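Local coordinates for predicted acetamidase/formamidase (Thermoanaerobacter tengcongensis, PDB 3TKK), which probably hydrolyses carbon-nitrogen bonds in linear amides other than peptides, and binds zinc and calcium ions, at residues V26-E31 with E208-K213; G74-V79 with E168-V173. One frame throughout, in Å; residues are numbered along the deposited sequence.

Contact 1: residues V26-E31 with E208-K213; sequences VKSGDE and EVEVIK
Three hydrogen bonds join the turn after Val-26 to the edge of residues 208-211. Two are backbone bonds: Gly-29 N gives its hydrogen to Val-209 O at 2.7 Å, and Val-209 N reaches Asp-30 O at 3.1 Å, nearly in line with the carbonyl (C=O...N 171°). The third uses a side chain: Ser-28 OG, turned opposite its own backbone N (chi1 177°), accepts Val-211 N at 3.1 Å. Without the hydroxyl, as with an alanine here, Val-211 N is likely to lose this acceptor and the Ser-28 end of the turn to be held less firmly. Inside 26-31, a type II turn from Lys-27 to Asp-30 is closed by Asp-30 N to Lys-27 O and by Asp-30 OD2, which receives Lys-27 N at 2.7 Å from above the carboxylate plane; Asp-30 OD1 is hydrogen-bonded to Ser-1 OG and Met-3 N.

The apolar part is small: Val-26 CG2 meets Val-209 CG2 at 3.9 Å, the two side chains crossing at about a right angle. Of the charged groups, Glu-31 and Glu-208 share one side of their non-hydrogen-bonded antiparallel pair, with Glu-31 OE2 4.6 Å from Glu-208 OE1; both oxygens form salt bridges to Lys-82, which would offset their repulsion.

Val-26 also packs on Ile-66 and Val-68 of strand 62-69. The turn carries the chain from the sheet of strand 24-27 into that of strands 31-36 and 203-212.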
loop_
_atom_site.group_PDB
_atom_site.type_symbol
_atom_site.label_atom_id
_atom_site.label_comp_id
_atom_site.label_asym_id
_atom_site.label_seq_id
_atom_site.Cartn_x
_atom_site.Cartn_y
_atom_site.Cartn_z
ATOM N N VAL A 26 4.187 -33.870 11.930
ATOM C CA VAL A 26 5.161 -33.964 10.886
ATOM C C VAL A 26 6.484 -33.429 11.506
ATOM O O VAL A 26 6.500 -32.920 12.677
ATOM C CB VAL A 26 4.751 -33.105 9.656
ATOM C CG1 VAL A 26 3.336 -33.492 9.133
ATOM C CG2 VAL A 26 4.790 -31.576 10.014
ATOM N N LYS A 27 7.562 -33.548 10.723
ATOM C CA LYS A 27 8.876 -33.059 11.163
ATOM C C LYS A 27 9.363 -31.936 10.284
ATOM O O LYS A 27 8.883 -31.726 9.112
ATOM C CB LYS A 27 9.966 -34.196 11.121
ATOM C CG LYS A 27 9.552 -35.515 11.780
ATOM C CD LYS A 27 10.671 -36.639 11.540
ATOM C CE LYS A 27 10.198 -38.025 11.970
ATOM N NZ LYS A 27 10.092 -37.889 13.416
ATOM N N SER A 28 10.411 -31.283 10.762
ATOM C CA SER A 28 10.945 -30.112 10.011
ATOM C C SER A 28 11.446 -30.646 8.690
ATOM O O SER A 28 12.204 -31.646 8.656
ATOM C CB SER A 28 12.136 -29.499 10.788
ATOM O OG SER A 28 12.666 -28.435 10.002
ATOM N N GLY A 29 11.018 -30.036 7.606
ATOM C CA GLY A 29 11.458 -30.431 6.271
ATOM C C GLY A 29 10.384 -31.193 5.518
ATOM O O GLY A 29 10.550 -31.517 4.323
ATOM N N ASP A 30 9.315 -31.586 6.217
ATOM C CA ASP A 30 8.303 -32.499 5.578
ATOM C C ASP A 30 7.393 -31.586 4.729
ATOM O O ASP A 30 7.233 -30.361 5.055
ATOM C CB ASP A 30 7.375 -33.155 6.632
ATOM C CG ASP A 30 7.988 -34.374 7.270
ATOM O OD1 ASP A 30 8.934 -34.884 6.757
ATOM O OD2 ASP A 30 7.504 -34.781 8.347
ATOM N N GLU A 31 6.739 -32.186 3.733
ATOM C CA GLU A 31 5.833 -31.462 2.893
ATOM C C GLU A 31 4.402 -31.909 3.222
ATOM O O GLU A 31 4.225 -33.038 3.575
ATOM C CB GLU A 31 6.116 -31.861 1.441
ATOM C CG GLU A 31 7.181 -31.007 0.766
ATOM C CD GLU A 31 7.286 -31.245 -0.747
ATOM O OE1 GLU A 31 6.997 -32.328 -1.285
ATOM O OE2 GLU A 31 7.657 -30.318 -1.420
ATOM N N GLU A 208 5.692 -26.641 2.561
ATOM C CA GLU A 208 6.731 -27.364 3.282
ATOM C C GLU A 208 6.948 -26.608 4.575
ATOM O O GLU A 208 6.747 -25.398 4.591
ATOM C CB GLU A 208 8.019 -27.410 2.464
ATOM C CG GLU A 208 9.152 -27.836 3.348
ATOM C CD GLU A 208 10.505 -27.939 2.638
ATOM O OE1 GLU A 208 10.486 -28.117 1.391
ATOM O OE2 GLU A 208 11.564 -27.836 3.331
ATOM N N VAL A 209 7.277 -27.288 5.667
ATOM C CA VAL A 209 7.493 -26.624 6.917
ATOM C C VAL A 209 8.948 -26.780 7.345
ATOM O O VAL A 209 9.511 -27.836 7.162
ATOM C CB VAL A 209 6.587 -27.127 8.054
ATOM C CG1 VAL A 209 5.125 -26.670 7.902
ATOM C CG2 VAL A 209 6.658 -28.735 8.173
ATOM N N GLU A 210 9.518 -25.738 7.982
ATOM C CA GLU A 210 10.850 -25.839 8.657
ATOM C C GLU A 210 10.862 -25.099 9.991
ATOM O O GLU A 210 10.418 -23.982 10.055
ATOM C CB GLU A 210 11.911 -25.182 7.839
ATOM C CG GLU A 210 12.264 -25.993 6.634
ATOM C CD GLU A 210 13.495 -25.444 5.934
ATOM O OE1 GLU A 210 14.264 -24.569 6.503
ATOM O OE2 GLU A 210 13.694 -25.922 4.814
ATOM N N VAL A 211 11.455 -25.704 10.994
ATOM C CA VAL A 211 11.632 -25.029 12.268
ATOM C C VAL A 211 12.959 -24.222 12.176
ATOM O O VAL A 211 13.993 -24.766 11.798
ATOM C CB VAL A 211 11.650 -26.079 13.376
ATOM C CG1 VAL A 211 11.937 -25.426 14.706
ATOM C CG2 VAL A 211 10.304 -26.773 13.363
ATOM N N ILE A 212 12.900 -22.924 12.427
ATOM C CA ILE A 212 14.122 -22.089 12.537
ATOM C C ILE A 212 14.429 -21.802 13.977
ATOM O O ILE A 212 13.535 -21.350 14.716
ATOM C CB ILE A 212 13.913 -20.694 11.921
ATOM C CG1 ILE A 212 13.541 -20.749 10.397
ATOM C CG2 ILE A 212 15.108 -19.827 12.254
ATOM C CD1 ILE A 212 14.441 -21.585 9.618
ATOM N N LYS A 213 15.680 -22.053 14.391
ATOM C CA LYS A 213 16.182 -21.738 15.741
ATOM C C LYS A 213 17.045 -20.463 15.839
ATOM O O LYS A 213 17.720 -20.078 14.897
ATOM C CB LYS A 213 17.017 -22.925 16.294
ATOM C CG LYS A 213 16.362 -24.290 16.119
ATOM C CD LYS A 213 15.394 -24.452 17.252
ATOM C CE LYS A 213 15.006 -25.894 17.482
ATOM N NZ LYS A 213 13.926 -25.976 18.470
#

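Contact 2: residues G74-V79 with E168-V173; sequences GDVLKV and EVYFPV
With CG set opposite the backbone N (chi1 164°) and the chain extended beyond it, Lys-78 runs alongside Tyr-170, whose own chi1 of -69° swings the ring back toward the lysine. The two side chains point the same way: Lys-78 CB lies 3.7 Å from Tyr-170 CE1, and CD approaches the hydroxyl end of the ring obliquely. Val-76 CG1 comes to the edge of the same ring, near its plane, and touches Tyr-170 CB at 4.0 Å. Beyond the ring, Tyr-170 OH is modelled as donating to Glu-168 OE1, at a separation too short to be trusted in detail. Lys-78 NZ stays 4.1 Å from Glu-168 OE2, beyond salt-bridge range, and a water spans the gap by accepting from NZ at 2.8 Å and donating to OE2.

The other face is apolar. Val-79 CG2 meets the edge of the Phe-171 ring at CE2 (4.0 Å), and Val-173 CG2 packs against Leu-77 CB. That methyl also sits 3.5 Å from Leu-77 N, close over the backbone.

Between the two faces runs an antiparallel ladder, its strand axes at 160°. Leu-77 with Phe-171 and Val-79 with Val-169 are hydrogen-bonded pairs, each with two backbone bonds; Leu-77 N to Phe-171 O is 2.7 Å and in the carbonyl plane. Past the end of the strand, Val-173 N bonds to Asp-75 O, and Gly-74 N to Val-173 O.

Strands 76-86 and 168-172 are inner strands of a mixed sheet: strand 203-212 adjoins the first, strand 221-223 the second. Leu-180 of strand 180-186 packs on Leu-77 and Val-79, while the Tyr-170 ring makes an edge-to-face stack with Phe-301.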
loop_
_atom_site.group_PDB
_atom_site.type_symbol
_atom_site.label_atom_id
_atom_site.label_comp_id
_atom_site.label_asym_id
_atom_site.label_seq_id
_atom_site.Cartn_x
_atom_site.Cartn_y
_atom_site.Cartn_z
ATOM N N GLY A 74 9.187 -19.650 20.928
ATOM C CA GLY A 74 10.362 -18.751 20.779
ATOM C C GLY A 74 11.075 -19.047 19.460
ATOM O O GLY A 74 11.852 -18.185 19.006
ATOM N N ASP A 75 10.859 -20.242 18.857
ATOM C CA ASP A 75 11.435 -20.505 17.526
ATOM C C ASP A 75 10.643 -19.827 16.446
ATOM O O ASP A 75 9.717 -19.053 16.694
ATOM C CB ASP A 75 11.322 -22.029 17.208
ATOM C CG ASP A 75 12.143 -22.888 18.146
ATOM O OD1 ASP A 75 13.031 -22.328 18.830
ATOM O OD2 ASP A 75 11.897 -24.106 18.198
ATOM N N VAL A 76 10.929 -20.141 15.179
ATOM C CA VAL A 76 10.156 -19.477 14.208
ATOM C C VAL A 76 9.755 -20.621 13.290
ATOM O O VAL A 76 10.587 -21.524 13.055
ATOM C CB VAL A 76 10.980 -18.378 13.438
ATOM C CG1 VAL A 76 10.358 -18.076 12.075
ATOM C CG2 VAL A 76 11.080 -17.092 14.297
ATOM N N LEU A 77 8.510 -20.633 12.795
ATOM C CA LEU A 77 8.202 -21.667 11.758
ATOM C C LEU A 77 8.191 -21.065 10.407
ATOM O O LEU A 77 7.427 -20.113 10.164
ATOM C CB LEU A 77 6.847 -22.254 11.986
ATOM C CG LEU A 77 6.262 -23.343 11.091
ATOM C CD1 LEU A 77 6.964 -24.647 11.549
ATOM C CD2 LEU A 77 4.720 -23.465 11.318
ATOM N N LYS A 78 8.967 -21.659 9.497
ATOM C CA LYS A 78 8.988 -21.246 8.096
ATOM C C LYS A 78 8.146 -22.206 7.231
ATOM O O LYS A 78 8.265 -23.425 7.380
ATOM C CB LYS A 78 10.434 -21.190 7.621
ATOM C CG LYS A 78 10.607 -21.142 6.066
ATOM C CD LYS A 78 12.154 -21.151 5.716
ATOM C CE LYS A 78 12.331 -21.833 4.358
ATOM N NZ LYS A 78 13.785 -21.680 3.949
ATOM N N VAL A 79 7.247 -21.602 6.418
ATOM C CA VAL A 79 6.268 -22.326 5.657
ATOM C C VAL A 79 6.477 -21.882 4.204
ATOM O O VAL A 79 6.254 -20.736 3.799
ATOM C CB VAL A 79 4.815 -22.054 6.114
ATOM C CG1 VAL A 79 3.802 -22.897 5.217
ATOM C CG2 VAL A 79 4.623 -22.169 7.656
ATOM N N GLU A 168 7.409 -17.477 1.226
ATOM C CA GLU A 168 7.702 -18.123 2.470
ATOM C C GLU A 168 7.131 -17.249 3.554
ATOM O O GLU A 168 7.411 -16.075 3.600
ATOM C CB GLU A 168 9.228 -18.131 2.646
ATOM C CG GLU A 168 9.913 -19.221 1.845
ATOM C CD GLU A 168 11.415 -18.908 1.818
ATOM O OE1 GLU A 168 11.918 -18.062 2.642
ATOM O OE2 GLU A 168 12.064 -19.454 0.981
ATOM N N VAL A 169 6.324 -17.792 4.438
ATOM C CA VAL A 169 5.833 -17.025 5.577
ATOM C C VAL A 169 6.490 -17.509 6.882
ATOM O O VAL A 169 6.575 -18.771 7.095
ATOM C CB VAL A 169 4.363 -17.314 5.694
ATOM C CG1 VAL A 169 3.793 -16.285 6.688
ATOM C CG2 VAL A 169 3.713 -17.117 4.302
ATOM N N TYR A 170 6.936 -16.593 7.744
ATOM C CA TYR A 170 7.678 -16.963 8.882
ATOM C C TYR A 170 6.832 -16.592 9.997
ATOM O O TYR A 170 6.392 -15.480 10.029
ATOM C CB TYR A 170 8.975 -16.162 8.902
ATOM C CG TYR A 170 9.907 -16.572 7.798
ATOM C CD1 TYR A 170 11.001 -17.421 8.077
ATOM C CD2 TYR A 170 9.722 -16.122 6.532
ATOM C CE1 TYR A 170 11.883 -17.776 7.136
ATOM C CE2 TYR A 170 10.627 -16.439 5.537
ATOM C CZ TYR A 170 11.680 -17.295 5.827
ATOM O OH TYR A 170 12.576 -17.639 4.873
ATOM N N PHE A 171 6.598 -17.500 10.967
ATOM C CA PHE A 171 5.767 -17.193 12.067
ATOM C C PHE A 171 6.507 -17.357 13.374
ATOM O O PHE A 171 7.176 -18.408 13.596
ATOM C CB PHE A 171 4.592 -18.273 12.145
ATOM C CG PHE A 171 3.600 -18.149 11.046
ATOM C CD1 PHE A 171 2.671 -17.135 11.059
ATOM C CD2 PHE A 171 3.586 -19.047 10.049
ATOM C CE1 PHE A 171 1.752 -16.945 9.969
ATOM C CE2 PHE A 171 2.687 -18.908 8.930
ATOM C CZ PHE A 171 1.737 -17.877 8.934
ATOM N N PRO A 172 6.352 -16.412 14.264
ATOM C CA PRO A 172 6.771 -16.760 15.619
ATOM C C PRO A 172 6.004 -17.925 16.197
ATOM O O PRO A 172 4.777 -17.966 16.060
ATOM C CB PRO A 172 6.361 -15.546 16.476
ATOM C CG PRO A 172 5.723 -14.514 15.567
ATOM C CD PRO A 172 5.520 -15.197 14.185
ATOM N N VAL A 173 6.690 -18.816 16.936
ATOM C CA VAL A 173 6.096 -19.996 17.609
ATOM C C VAL A 173 5.739 -19.641 19.054
ATOM O O VAL A 173 6.588 -19.199 19.845
ATOM C CB VAL A 173 7.078 -21.220 17.571
ATOM C CG1 VAL A 173 6.406 -22.475 18.072
ATOM C CG2 VAL A 173 7.432 -21.519 16.058
HETATM O O HOH W 1 14.013 -20.924 1.298
#

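Overall arrangement
Both contacts reach the same mixed sheet, in which strands 203-212 and 76-86 are neighbours, and their centres are 10 Å apart. Along the chain, contact 2 is nested inside the loop that contact 1 closes. Strand 203-212 faces the 26-31 turn with one edge and the 74-79 segment with the other. Across that second edge, Glu-210 N lies 2.7 Å from Lys-78 O, a probable hydrogen bond, and Lys-213 NZ forms a 2.8 Å salt bridge with Asp-75 OD2. Contact 1 is away from the metal sites; contact 2 is closer, the Phe-171 side chain lying about 13 Å from a bound calcium ion and about 11 Å from the side chain of the calcium ligand Asn-157.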